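Local coordinates for kelch domain-containing protein (Colletotrichum graminicola M1.001, PDB 5C86) that probably oxidises alcohols to aldehydes with molecular oxygen, as a copper-dependent member of the galactose oxidase and glyoxal oxidase family AA5, at residues 21-26 / 416-421; 130-135 / 179-184; 237-242 / 311-316; 292-297 / 326-331; 336-339 / 345-348. All blocks are in the same frame, centred on the assembly; numbering follows the deposited sequence.

Interaction 1 (21-26 / 416-421)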
# COMPACT_ATOMS: atom_id res chain seq x y z
N LEU A 21 4.56 0.09 7.74
CA LEU A 21 5.96 -0.33 7.99
C LEU A 21 6.70 0.88 8.46
O LEU A 21 6.66 1.93 7.85
CB LEU A 21 6.60 -0.88 6.71
CG LEU A 21 8.01 -1.40 6.90
CD1 LEU A 21 7.97 -2.68 7.62
CD2 LEU A 21 8.64 -1.63 5.57
N VAL A 22 7.39 0.77 9.62
CA VAL A 22 8.09 1.90 10.18
C VAL A 22 9.48 2.07 9.45
O VAL A 22 10.27 1.13 9.42
CB VAL A 22 8.31 1.66 11.67
CG1 VAL A 22 9.07 2.81 12.27
CG2 VAL A 22 6.94 1.44 12.40
N PRO A 23 9.70 3.23 8.89
CA PRO A 23 11.04 3.41 8.29
C PRO A 23 12.20 3.16 9.22
O PRO A 23 12.09 3.35 10.43
CB PRO A 23 11.02 4.84 7.84
CG PRO A 23 9.62 5.21 7.60
CD PRO A 23 8.89 4.40 8.67
N GLU A 24 13.29 2.64 8.66
CA GLU A 24 14.60 2.44 9.31
C GLU A 24 14.61 1.24 10.19
O GLU A 24 15.48 0.39 10.06
CB GLU A 24 15.11 3.67 10.09
CG GLU A 24 15.77 4.70 9.23
CD GLU A 24 16.17 5.92 10.00
OE1 GLU A 24 16.26 5.89 11.27
OE2 GLU A 24 16.32 6.94 9.29
N THR A 25 13.61 1.09 11.06
CA THR A 25 13.57 -0.15 11.89
C THR A 25 12.93 -1.29 11.16
O THR A 25 13.24 -2.46 11.37
CB THR A 25 12.81 0.03 13.18
OG1 THR A 25 11.48 0.44 12.87
CG2 THR A 25 13.47 1.09 14.05
N GLY A 26 11.98 -0.95 10.29
CA GLY A 26 11.18 -1.99 9.72
C GLY A 26 10.18 -2.71 10.63
O GLY A 26 9.69 -3.74 10.29
N ILE A 416 11.76 -0.27 -3.30
CA ILE A 416 10.30 -0.40 -3.07
C ILE A 416 9.88 0.59 -2.05
O ILE A 416 10.48 0.64 -0.96
CB ILE A 416 9.91 -1.83 -2.67
CG1 ILE A 416 10.19 -2.82 -3.82
CG2 ILE A 416 8.42 -1.90 -2.33
CD1 ILE A 416 9.63 -4.18 -3.65
N ARG A 417 8.92 1.42 -2.37
CA ARG A 417 8.55 2.46 -1.47
C ARG A 417 7.87 1.96 -0.20
O ARG A 417 6.97 1.07 -0.27
CB ARG A 417 7.67 3.45 -2.18
CG ARG A 417 7.58 4.84 -1.51
CD ARG A 417 7.02 5.92 -2.44
NE ARG A 417 6.84 7.20 -1.78
CZ ARG A 417 5.91 7.42 -0.86
NH1 ARG A 417 4.98 6.56 -0.62
NH2 ARG A 417 5.87 8.57 -0.21
N VAL A 418 8.30 2.47 0.96
CA VAL A 418 7.73 2.05 2.24
C VAL A 418 6.28 2.48 2.31
O VAL A 418 5.91 3.58 1.89
CB VAL A 418 8.57 2.64 3.39
CG1 VAL A 418 7.97 2.45 4.75
CG2 VAL A 418 10.02 2.15 3.33
N SER A 419 5.44 1.60 2.86
CA SER A 419 4.00 1.81 2.71
C SER A 419 3.18 1.41 3.94
O SER A 419 3.72 1.07 4.97
CB SER A 419 3.48 1.14 1.40
OG SER A 419 3.54 -0.25 1.55
N ALA A 420 1.88 1.56 3.74
CA ALA A 420 0.88 1.39 4.79
C ALA A 420 -0.39 1.04 4.06
O ALA A 420 -0.62 1.42 2.92
CB ALA A 420 0.68 2.67 5.57
N THR A 421 -1.28 0.32 4.78
CA THR A 421 -2.52 -0.08 4.12
C THR A 421 -3.67 -0.24 5.09
O THR A 421 -3.49 -0.61 6.23
CB THR A 421 -2.36 -1.45 3.36
OG1 THR A 421 -3.45 -1.65 2.44
CG2 THR A 421 -2.24 -2.70 4.21
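Leu21 and Ser419 are joined by a single backbone bond, from Leu21 N to Ser419 O at 3.1 Å and essentially straight, with an N-H...O angle of 179°. Beside it the packing runs through one methyl of Val418. CG1 lies anti to the backbone N (chi1 171°), which turns it to the loop, where it sits 3.4 Å from Leu21 O and 4.1 Å from Leu21 CB. Farther along the same loop Pro23 CG comes within 4.3 Å of Val418 CG1. The next shell is apolar as well: Tyr460 of strand 459-466 touches both Pro23 and Val418, Leu78 covers Val418 from the propeller, and the end of Leu21 runs on to Met462 and Leu339. Ser419 points its side chain away from the loop and bonds Asn426 through OG, while Thr421 continues the backbone pairing with Val19. Strand 18-21 begins a propeller blade and 412-422 belongs to the C-terminal domain, so this is where the domain's long strand pairs with the edge of a blade, much as in galactose oxidase. With one backbone bond set among buried aliphatic groups, the join relies on shape and on a well-shielded N-H...O, and uses no charge.

Interaction 2 (130-135 / 179-184)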
# COMPACT_ATOMS: atom_id res chain seq x y z
N LYS A 130 3.28 16.59 -1.73
CA LYS A 130 2.00 17.00 -1.14
C LYS A 130 1.15 15.78 -0.93
O LYS A 130 1.47 14.71 -1.44
CB LYS A 130 1.29 18.04 -2.03
CG LYS A 130 2.07 19.34 -2.04
CD LYS A 130 1.34 20.37 -2.86
CE LYS A 130 2.12 21.68 -2.79
NZ LYS A 130 1.55 22.65 -3.76
N ILE A 131 0.08 15.92 -0.15
CA ILE A 131 -0.83 14.78 0.15
C ILE A 131 -2.18 15.06 -0.45
O ILE A 131 -2.86 16.05 -0.02
CB ILE A 131 -1.01 14.45 1.62
CG1 ILE A 131 0.27 14.38 2.44
CG2 ILE A 131 -1.91 13.27 1.76
CD1 ILE A 131 1.33 13.40 1.98
N PHE A 132 -2.60 14.32 -1.45
CA PHE A 132 -3.89 14.52 -2.17
C PHE A 132 -4.89 13.55 -1.61
O PHE A 132 -4.56 12.32 -1.49
CB PHE A 132 -3.69 14.30 -3.66
CG PHE A 132 -4.91 14.33 -4.49
CD1 PHE A 132 -5.65 15.51 -4.65
CD2 PHE A 132 -5.38 13.17 -5.10
CE1 PHE A 132 -6.72 15.55 -5.55
CE2 PHE A 132 -6.50 13.20 -5.94
CZ PHE A 132 -7.18 14.39 -6.17
N VAL A 133 -6.09 14.04 -1.30
CA VAL A 133 -7.19 13.10 -0.91
C VAL A 133 -8.41 13.38 -1.75
O VAL A 133 -8.64 14.55 -2.18
CB VAL A 133 -7.57 13.17 0.58
CG1 VAL A 133 -6.39 12.96 1.51
CG2 VAL A 133 -8.17 14.51 0.97
N ILE A 134 -9.20 12.33 -1.98
CA ILE A 134 -10.44 12.51 -2.67
C ILE A 134 -11.41 11.41 -2.27
O ILE A 134 -11.02 10.29 -1.94
CB ILE A 134 -10.24 12.60 -4.20
CG1 ILE A 134 -11.50 13.18 -4.91
CG2 ILE A 134 -9.84 11.24 -4.81
CD1 ILE A 134 -11.26 13.58 -6.33
N GLY A 135 -12.69 11.77 -2.33
CA GLY A 135 -13.74 10.86 -1.87
C GLY A 135 -13.82 10.58 -0.40
O GLY A 135 -13.28 11.28 0.45
N ALA A 179 -10.67 5.03 -3.80
CA ALA A 179 -10.12 5.21 -5.14
C ALA A 179 -8.71 4.61 -5.29
O ALA A 179 -7.88 4.63 -4.33
CB ALA A 179 -10.08 6.68 -5.50
N TRP A 180 -8.45 4.07 -6.48
CA TRP A 180 -7.14 3.48 -6.81
C TRP A 180 -6.21 4.64 -7.28
O TRP A 180 -5.98 4.79 -8.45
CB TRP A 180 -7.29 2.42 -7.86
CG TRP A 180 -8.20 1.30 -7.61
CD1 TRP A 180 -8.98 1.07 -6.51
CD2 TRP A 180 -8.54 0.31 -8.54
NE1 TRP A 180 -9.72 -0.07 -6.66
CE2 TRP A 180 -9.50 -0.56 -7.94
CE3 TRP A 180 -8.11 0.01 -9.84
CZ2 TRP A 180 -9.99 -1.70 -8.59
CZ3 TRP A 180 -8.60 -1.11 -10.47
CH2 TRP A 180 -9.53 -1.94 -9.89
N LEU A 181 -5.71 5.42 -6.37
CA LEU A 181 -4.90 6.61 -6.70
C LEU A 181 -3.41 6.27 -6.88
O LEU A 181 -2.78 5.56 -6.06
CB LEU A 181 -4.98 7.60 -5.62
CG LEU A 181 -6.38 8.15 -5.22
CD1 LEU A 181 -6.25 9.22 -4.16
CD2 LEU A 181 -7.10 8.67 -6.43
N TRP A 182 -2.89 6.70 -8.02
CA TRP A 182 -1.47 6.51 -8.35
C TRP A 182 -0.86 7.85 -8.73
O TRP A 182 -1.18 8.32 -9.81
CB TRP A 182 -1.29 5.43 -9.43
CG TRP A 182 -1.63 4.12 -8.89
CD1 TRP A 182 -2.77 3.40 -9.06
CD2 TRP A 182 -0.86 3.42 -7.91
NE1 TRP A 182 -2.75 2.28 -8.27
CE2 TRP A 182 -1.59 2.25 -7.56
CE3 TRP A 182 0.34 3.69 -7.28
CZ2 TRP A 182 -1.15 1.40 -6.57
CZ3 TRP A 182 0.78 2.85 -6.33
CH2 TRP A 182 0.02 1.71 -5.96
N SER A 183 0.03 8.34 -7.90
CA SER A 183 0.74 9.57 -8.24
C SER A 183 1.68 9.40 -9.39
O SER A 183 2.32 8.33 -9.58
CB SER A 183 1.51 10.05 -7.07
OG SER A 183 0.65 10.38 -6.01
N TRP A 184 1.75 10.44 -10.23
CA TRP A 184 2.53 10.38 -11.45
C TRP A 184 3.23 11.74 -11.74
O TRP A 184 3.38 12.54 -10.85
CB TRP A 184 1.67 9.82 -12.59
CG TRP A 184 2.35 9.32 -13.83
CD1 TRP A 184 2.11 9.71 -15.19
CD2 TRP A 184 3.40 8.33 -13.91
NE1 TRP A 184 2.90 8.99 -16.03
CE2 TRP A 184 3.70 8.15 -15.30
CE3 TRP A 184 4.05 7.53 -12.95
CZ2 TRP A 184 4.60 7.22 -15.71
CZ3 TRP A 184 4.99 6.57 -13.41
CH2 TRP A 184 5.26 6.46 -14.76
O HOH W 1 -11.77 7.58 -2.77
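Leu181 meets Phe132 and Ile134 where two neighbouring blades of the beta-propeller lie against each other, the Kelch-type fold of this family. Strand 131-134 is the second strand of its four-stranded blade and 181-183 opens the next one. They do not pair: the CA atoms of Phe132 and Ser183 are 9.1 Å apart, and side chains fill the gap. Both methyls of Leu181 take part. Its CG lies anti to the carbonyl carbon (chi1 -58°), and the forked end reaches across to the earlier blade at about a right angle to both partners. CD1 lies between two groups, 4.2 Å from Phe132 CD2 and 4.2 Å from Ile134 CG2, while CD2 turns to Ile134 alone, 4.1 Å from its CG2. The CD1 methyl meets the phenyl ring at a slant. With CG1 anti to the backbone N (chi1 -164°), CG2 of Ile134 stands between N and the carbonyl carbon and meets the leucine. Val189, on the second strand of the later blade, touches both Phe132 and Leu181 and continues the same apolar layer, and Ser183 OG bonds Thr125 O on the first strand of the earlier blade. The side chain of Ile134 is about 11 Å from that of Tyr120, a copper ligand, though no metal is bound here. A water bridges the backbones, donating to Ile134 O at 2.9 Å and accepting from Ala179 N at 3.0 Å.

Interaction 3 (237-242 / 311-316)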
# COMPACT_ATOMS: atom_id res chain seq x y z
N PHE A 237 -0.74 -3.10 -11.99
CA PHE A 237 -1.53 -4.31 -12.07
C PHE A 237 -2.80 -4.06 -11.31
O PHE A 237 -2.78 -3.41 -10.22
CB PHE A 237 -0.77 -5.42 -11.34
CG PHE A 237 -1.58 -6.64 -11.00
CD1 PHE A 237 -1.91 -7.58 -11.97
CD2 PHE A 237 -1.90 -6.90 -9.70
CE1 PHE A 237 -2.58 -8.71 -11.68
CE2 PHE A 237 -2.60 -8.08 -9.38
CZ PHE A 237 -2.88 -9.02 -10.36
N THR A 238 -3.92 -4.55 -11.83
CA THR A 238 -5.24 -4.43 -11.16
C THR A 238 -5.91 -5.71 -11.08
O THR A 238 -5.73 -6.56 -11.98
CB THR A 238 -6.18 -3.44 -11.85
OG1 THR A 238 -6.67 -3.99 -13.11
CG2 THR A 238 -5.50 -2.07 -12.05
N TYR A 239 -6.70 -6.00 -10.02
CA TYR A 239 -7.30 -7.32 -9.85
C TYR A 239 -8.61 -7.22 -9.09
O TYR A 239 -8.66 -6.64 -8.02
CB TYR A 239 -6.39 -8.29 -9.04
CG TYR A 239 -6.88 -9.72 -9.05
CD1 TYR A 239 -6.62 -10.49 -10.17
CD2 TYR A 239 -7.62 -10.26 -8.05
CE1 TYR A 239 -7.06 -11.78 -10.28
CE2 TYR A 239 -8.08 -11.55 -8.13
CZ TYR A 239 -7.74 -12.31 -9.25
OH TYR A 239 -8.16 -13.64 -9.37
N GLY A 240 -9.60 -7.95 -9.57
CA GLY A 240 -10.78 -8.26 -8.77
C GLY A 240 -11.70 -7.11 -8.44
O GLY A 240 -11.76 -6.10 -9.14
N GLY A 241 -12.37 -7.25 -7.29
CA GLY A 241 -13.37 -6.27 -6.90
C GLY A 241 -14.79 -6.62 -7.35
O GLY A 241 -15.05 -7.58 -8.07
N GLY A 242 -15.71 -5.77 -6.98
CA GLY A 242 -17.13 -6.01 -7.26
C GLY A 242 -17.86 -4.80 -7.78
O GLY A 242 -17.50 -3.65 -7.51
N THR A 311 -6.62 -19.54 -0.48
CA THR A 311 -5.42 -19.81 -1.25
C THR A 311 -4.99 -18.49 -1.99
O THR A 311 -5.68 -18.08 -2.95
CB THR A 311 -5.65 -20.88 -2.28
OG1 THR A 311 -5.99 -22.10 -1.56
CG2 THR A 311 -4.41 -21.16 -3.00
N PRO A 312 -3.84 -17.92 -1.57
CA PRO A 312 -3.33 -16.69 -2.24
C PRO A 312 -2.80 -17.09 -3.57
O PRO A 312 -2.56 -18.29 -3.85
CB PRO A 312 -2.23 -16.23 -1.34
CG PRO A 312 -2.45 -16.87 0.06
CD PRO A 312 -3.09 -18.19 -0.34
N GLU A 313 -2.52 -16.09 -4.43
CA GLU A 313 -1.88 -16.27 -5.71
C GLU A 313 -0.70 -15.38 -5.87
O GLU A 313 -0.70 -14.26 -5.43
CB GLU A 313 -2.89 -16.09 -6.84
CG GLU A 313 -3.87 -17.29 -6.95
CD GLU A 313 -4.99 -17.01 -7.96
OE1 GLU A 313 -5.98 -16.24 -7.61
OE2 GLU A 313 -4.86 -17.45 -9.16
N LEU A 314 0.33 -15.92 -6.49
CA LEU A 314 1.55 -15.22 -6.87
C LEU A 314 1.44 -14.87 -8.34
O LEU A 314 1.26 -15.74 -9.18
CB LEU A 314 2.76 -16.11 -6.60
CG LEU A 314 4.09 -15.48 -6.87
CD1 LEU A 314 4.36 -14.21 -6.11
CD2 LEU A 314 5.15 -16.55 -6.52
N PHE A 315 1.47 -13.57 -8.66
CA PHE A 315 1.32 -13.13 -10.05
C PHE A 315 2.68 -12.64 -10.57
O PHE A 315 3.38 -11.91 -9.91
CB PHE A 315 0.34 -11.98 -10.13
CG PHE A 315 0.19 -11.37 -11.51
CD1 PHE A 315 -0.46 -12.05 -12.51
CD2 PHE A 315 0.75 -10.14 -11.80
CE1 PHE A 315 -0.62 -11.45 -13.74
CE2 PHE A 315 0.63 -9.55 -13.03
CZ PHE A 315 -0.05 -10.24 -14.02
N ASP A 316 3.04 -13.05 -11.81
CA ASP A 316 4.29 -12.66 -12.45
C ASP A 316 3.94 -11.73 -13.59
O ASP A 316 3.43 -12.18 -14.59
CB ASP A 316 5.07 -13.88 -12.93
CG ASP A 316 6.38 -13.51 -13.61
OD1 ASP A 316 6.60 -12.29 -13.91
OD2 ASP A 316 7.15 -14.52 -13.74
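Phe237 reaches across to Phe315 and lays its ring on that residue. CB sets CG anti to the backbone N (chi1 165°), which carries the phenyl off strand 235-239 toward strand 313-316. CG is the first ring atom to come near, 4.2 Å from Phe315 CE2. CD1 goes closer, 3.4 Å from the same CE2, and CE1 sits over the middle of the partner ring, 3.6 Å from Phe315 CD2. At the tip, CZ is 4.0 Å from Phe315 CG. The two rings form an offset stack, centroids 4.3 Å apart and planes 25° from parallel, so the contact is tightest on the CD1 and CE1 side. Seen from Phe237, Phe315 lies over one face and toward the rim. Farther along, Tyr239 and Glu313 meet at about a right angle, with Tyr239 OH 3.8 Å from Glu313 OE1, too far for a bond; each is held by others. The tyrosine hydroxyl bonds Tyr276 O, while the carboxylate makes a salt bridge from OE1 to Arg278 and takes the backbone N of Lys275 on OE2. Phe322 adds a further ring, meeting both Phe315 and Tyr239. Aromatic groups thus fill the seam where the second strand of one blade faces the third strand of the next, a mainly aromatic blade-to-blade interface with a polar end at Glu313 and Tyr239, of the kind that holds a beta-propeller together.

Interaction 4 (292-297 / 326-331)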
# COMPACT_ATOMS: atom_id res chain seq x y z
N TRP A 292 1.89 -10.51 -4.90
CA TRP A 292 1.12 -11.56 -4.15
C TRP A 292 -0.25 -11.01 -3.83
O TRP A 292 -0.34 -9.86 -3.35
CB TRP A 292 1.85 -11.83 -2.91
CG TRP A 292 1.38 -13.02 -2.11
CD1 TRP A 292 1.34 -14.28 -2.53
CD2 TRP A 292 1.05 -13.01 -0.72
NE1 TRP A 292 1.01 -15.12 -1.48
CE2 TRP A 292 0.82 -14.36 -0.37
CE3 TRP A 292 0.95 -12.04 0.25
CZ2 TRP A 292 0.54 -14.72 0.94
CZ3 TRP A 292 0.70 -12.43 1.58
CH2 TRP A 292 0.52 -13.77 1.86
N VAL A 293 -1.27 -11.79 -4.12
CA VAL A 293 -2.67 -11.43 -3.93
C VAL A 293 -3.21 -12.36 -2.89
O VAL A 293 -3.29 -13.56 -3.16
CB VAL A 293 -3.49 -11.47 -5.21
CG1 VAL A 293 -4.84 -10.92 -4.94
CG2 VAL A 293 -2.79 -10.61 -6.31
N VAL A 294 -3.60 -11.81 -1.74
CA VAL A 294 -3.97 -12.65 -0.60
C VAL A 294 -5.36 -12.27 -0.05
O VAL A 294 -5.73 -11.09 0.05
CB VAL A 294 -2.95 -12.53 0.54
CG1 VAL A 294 -2.61 -11.12 0.94
CG2 VAL A 294 -3.31 -13.39 1.77
N GLY A 295 -6.13 -13.33 0.26
CA GLY A 295 -7.41 -13.14 0.94
C GLY A 295 -8.52 -12.75 0.00
O GLY A 295 -8.51 -13.03 -1.20
N GLY A 296 -9.49 -12.03 0.58
CA GLY A 296 -10.71 -11.68 -0.15
C GLY A 296 -11.76 -12.79 -0.12
O GLY A 296 -11.49 -13.92 0.24
N MET A 297 -12.95 -12.41 -0.53
CA MET A 297 -14.10 -13.34 -0.60
C MET A 297 -14.79 -13.27 -1.92
O MET A 297 -14.56 -12.34 -2.71
CB MET A 297 -15.06 -12.99 0.55
CG MET A 297 -15.77 -11.66 0.39
SD MET A 297 -16.44 -10.91 1.90
CE MET A 297 -17.64 -12.15 2.45
N THR A 326 0.82 -21.23 -0.55
CA THR A 326 0.29 -22.10 0.52
C THR A 326 -0.95 -21.43 1.15
O THR A 326 -0.92 -20.29 1.59
CB THR A 326 1.37 -22.41 1.54
OG1 THR A 326 2.38 -23.21 0.91
CG2 THR A 326 0.84 -23.22 2.68
N PRO A 327 -2.05 -22.22 1.24
CA PRO A 327 -3.23 -21.67 1.89
C PRO A 327 -3.09 -21.36 3.36
O PRO A 327 -2.22 -21.91 4.07
CB PRO A 327 -4.32 -22.75 1.70
CG PRO A 327 -3.61 -23.96 1.35
CD PRO A 327 -2.28 -23.57 0.72
N HIS A 328 -3.91 -20.40 3.78
CA HIS A 328 -4.05 -20.05 5.19
C HIS A 328 -5.40 -20.67 5.64
O HIS A 328 -6.20 -21.09 4.83
CB HIS A 328 -3.88 -18.55 5.44
CG HIS A 328 -4.73 -17.68 4.58
ND1 HIS A 328 -4.40 -17.28 3.30
CD2 HIS A 328 -5.97 -17.20 4.80
CE1 HIS A 328 -5.38 -16.52 2.81
NE2 HIS A 328 -6.34 -16.46 3.71
N THR A 329 -5.56 -20.70 6.95
CA THR A 329 -6.78 -21.28 7.57
C THR A 329 -7.76 -20.25 8.04
O THR A 329 -8.98 -20.48 7.97
CB THR A 329 -6.42 -22.22 8.73
OG1 THR A 329 -5.66 -21.55 9.73
CG2 THR A 329 -5.75 -23.45 8.21
N VAL A 330 -7.29 -19.06 8.36
CA VAL A 330 -8.14 -17.98 8.81
C VAL A 330 -8.58 -17.13 7.60
O VAL A 330 -7.73 -16.62 6.88
CB VAL A 330 -7.45 -17.08 9.85
CG1 VAL A 330 -8.32 -15.95 10.31
CG2 VAL A 330 -7.03 -17.94 11.09
N PRO A 331 -9.87 -16.84 7.47
CA PRO A 331 -10.33 -15.93 6.37
C PRO A 331 -9.72 -14.56 6.54
O PRO A 331 -9.60 -14.06 7.67
CB PRO A 331 -11.85 -15.85 6.54
CG PRO A 331 -12.15 -17.11 7.24
CD PRO A 331 -11.05 -17.35 8.22
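Gly295 and His328 meet where the two backbones drift past each other without pairing: the CA atoms are 9.4 Å apart at Val294 and Pro327, and 6.8 Å apart at Gly295 and Pro331. Segment 292-297 leaves its strand through two consecutive glycines of positive phi, Gly295 (phi 81°) and Gly296, and segment 326-331 is a loop without regular structure. His328 bridges the space. Its CG stands between the backbone N and the carbonyl carbon (chi1 52°), and this lifts the imidazole off the loop toward the strand end. Val294 brings CG2 against the ring at a slant, while Gly295 N lies at the ring's edge, near its plane. Which way round the imidazole sits is doubtful, so the contact is best read as packing of a flat ring on a methyl and a peptide, with 89 Å² buried in all. Val294 in turn lays its CB over one face of the Trp292 indole, 3.7 Å above the plane and toward the rim. Trp292 NE1 bonds Thr325 OG1, just ahead of segment 326-331, and Gly296 and Arg332 share a backbone bond at its far end. The indole of Trp292 stacks on Trp368 of strand 364-369 in the next blade, and Trp292 and Val294 both rest on Ser348 of strand 346-350. The loop between strands 321-324 and 336-340 sets His328 against the end of strand 291-294.

Interaction 5 (336-339 / 345-348)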
# COMPACT_ATOMS: atom_id res chain seq x y z
N SER A 336 -9.01 -7.00 6.53
CA SER A 336 -7.69 -7.69 6.46
C SER A 336 -6.65 -6.75 5.80
O SER A 336 -6.97 -5.79 5.14
CB SER A 336 -7.78 -8.99 5.69
OG SER A 336 -8.12 -8.77 4.30
N THR A 337 -5.42 -7.05 6.16
CA THR A 337 -4.27 -6.25 5.73
C THR A 337 -3.15 -7.18 5.25
O THR A 337 -3.07 -8.33 5.63
CB THR A 337 -3.79 -5.34 6.85
OG1 THR A 337 -3.51 -6.13 8.02
CG2 THR A 337 -4.74 -4.20 7.12
N ALA A 338 -2.26 -6.62 4.37
CA ALA A 338 -1.04 -7.32 3.99
C ALA A 338 -0.00 -6.24 3.63
O ALA A 338 -0.37 -5.17 3.19
CB ALA A 338 -1.21 -8.25 2.83
N LEU A 339 1.26 -6.55 3.89
CA LEU A 339 2.27 -5.55 3.76
C LEU A 339 3.65 -6.19 3.57
O LEU A 339 4.02 -7.14 4.27
CB LEU A 339 2.28 -4.63 4.97
CG LEU A 339 2.88 -3.25 4.71
CD1 LEU A 339 1.93 -2.39 3.94
CD2 LEU A 339 3.28 -2.62 6.00
N THR A 345 9.64 -10.86 3.44
CA THR A 345 8.44 -11.61 3.74
C THR A 345 7.26 -10.60 3.67
O THR A 345 7.43 -9.37 3.59
CB THR A 345 8.48 -12.23 5.17
OG1 THR A 345 8.44 -11.16 6.10
CG2 THR A 345 9.70 -13.13 5.28
N ILE A 346 6.04 -11.17 3.74
CA ILE A 346 4.82 -10.40 3.61
C ILE A 346 3.90 -10.67 4.77
O ILE A 346 3.50 -11.82 5.00
CB ILE A 346 4.09 -10.68 2.33
CG1 ILE A 346 5.01 -10.57 1.12
CG2 ILE A 346 2.94 -9.68 2.19
CD1 ILE A 346 4.37 -10.76 -0.25
N TRP A 347 3.63 -9.66 5.52
CA TRP A 347 2.51 -9.73 6.54
C TRP A 347 1.20 -9.97 5.90
O TRP A 347 0.87 -9.39 4.87
CB TRP A 347 2.45 -8.44 7.31
CG TRP A 347 1.17 -8.21 8.00
CD1 TRP A 347 0.18 -7.33 7.57
CD2 TRP A 347 0.74 -8.76 9.23
NE1 TRP A 347 -0.89 -7.37 8.47
CE2 TRP A 347 -0.53 -8.22 9.48
CE3 TRP A 347 1.28 -9.70 10.11
CZ2 TRP A 347 -1.28 -8.60 10.64
CZ3 TRP A 347 0.55 -10.07 11.26
CH2 TRP A 347 -0.70 -9.52 11.47
N SER A 348 0.41 -10.89 6.49
CA SER A 348 -1.04 -11.08 6.17
C SER A 348 -1.84 -11.33 7.46
O SER A 348 -1.47 -12.27 8.21
CB SER A 348 -1.20 -12.25 5.26
OG SER A 348 -2.57 -12.60 5.10
O HOH W 2 -4.18 -10.57 4.43
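Trp347 presents the edge of its indole to Thr337. NE1 donates to Thr337 OG1 at 2.9 Å, the N-H...O angle is 171°, and the oxygen lies only 8° out of the ring plane. Leu339 N is also near that plane at the edge, while Ala338 CA approaches the ring obliquely; around the indole outside the two segments are Val19 and Pro16. The ring reaches Thr337 because CG is anti to the backbone N (chi1 161°). Thr337 OG1 accepts from the indole and donates its own hydrogen to Pro16 O, so the two bonds fix its rotation. The strands form an antiparallel beta hairpin, the two innermost strands of the last propeller blade, which the N-terminal strand 5-11 completes at its outer edge. Leu339 and Trp347 are a hydrogen-bonded pair, with Leu339 N to Trp347 O 3.0 Å and Trp347 N to Leu339 O 2.8 Å. Ala338 and Ser348 form the next, non-hydrogen-bonded pair, their side chains on the opposite face of the sheet from Leu339 and Trp347. There Ala338 CB is 4.4 Å from Ile346 CG2, and Val294 of the preceding blade packs against Ala338 and Ser348. A water donates to Thr337 O at 2.8 Å and lies 2.7 Å from Ser348 OG. His335 and His423, both copper ligands, have side chains about 7 Å from that of Thr337.

In the fold
Interactions 2 and 3 sit at seams between blades, interaction 4 at the loop that leads into the last blade, interaction 5 within that blade, and interaction 1 joins the propeller to the C-terminal domain. Interactions 3 and 4 share one sheet, their centres 11 Å apart, with Glu313 O and Val293 N at 2.9 Å, probably a hydrogen bond. Interaction 4 packs on interaction 5 through Val294 CG1 and Ala338 CB, 3.7 Å apart, and interaction 5 meets interaction 1 through Leu339 CD1 and Ser419 OG at 3.6 Å. Interaction 2 touches interaction 3 through Trp180 and Thr238. Of the five, interaction 5 lies nearest the copper site of Tyr120, His335 and His423, which holds no metal here.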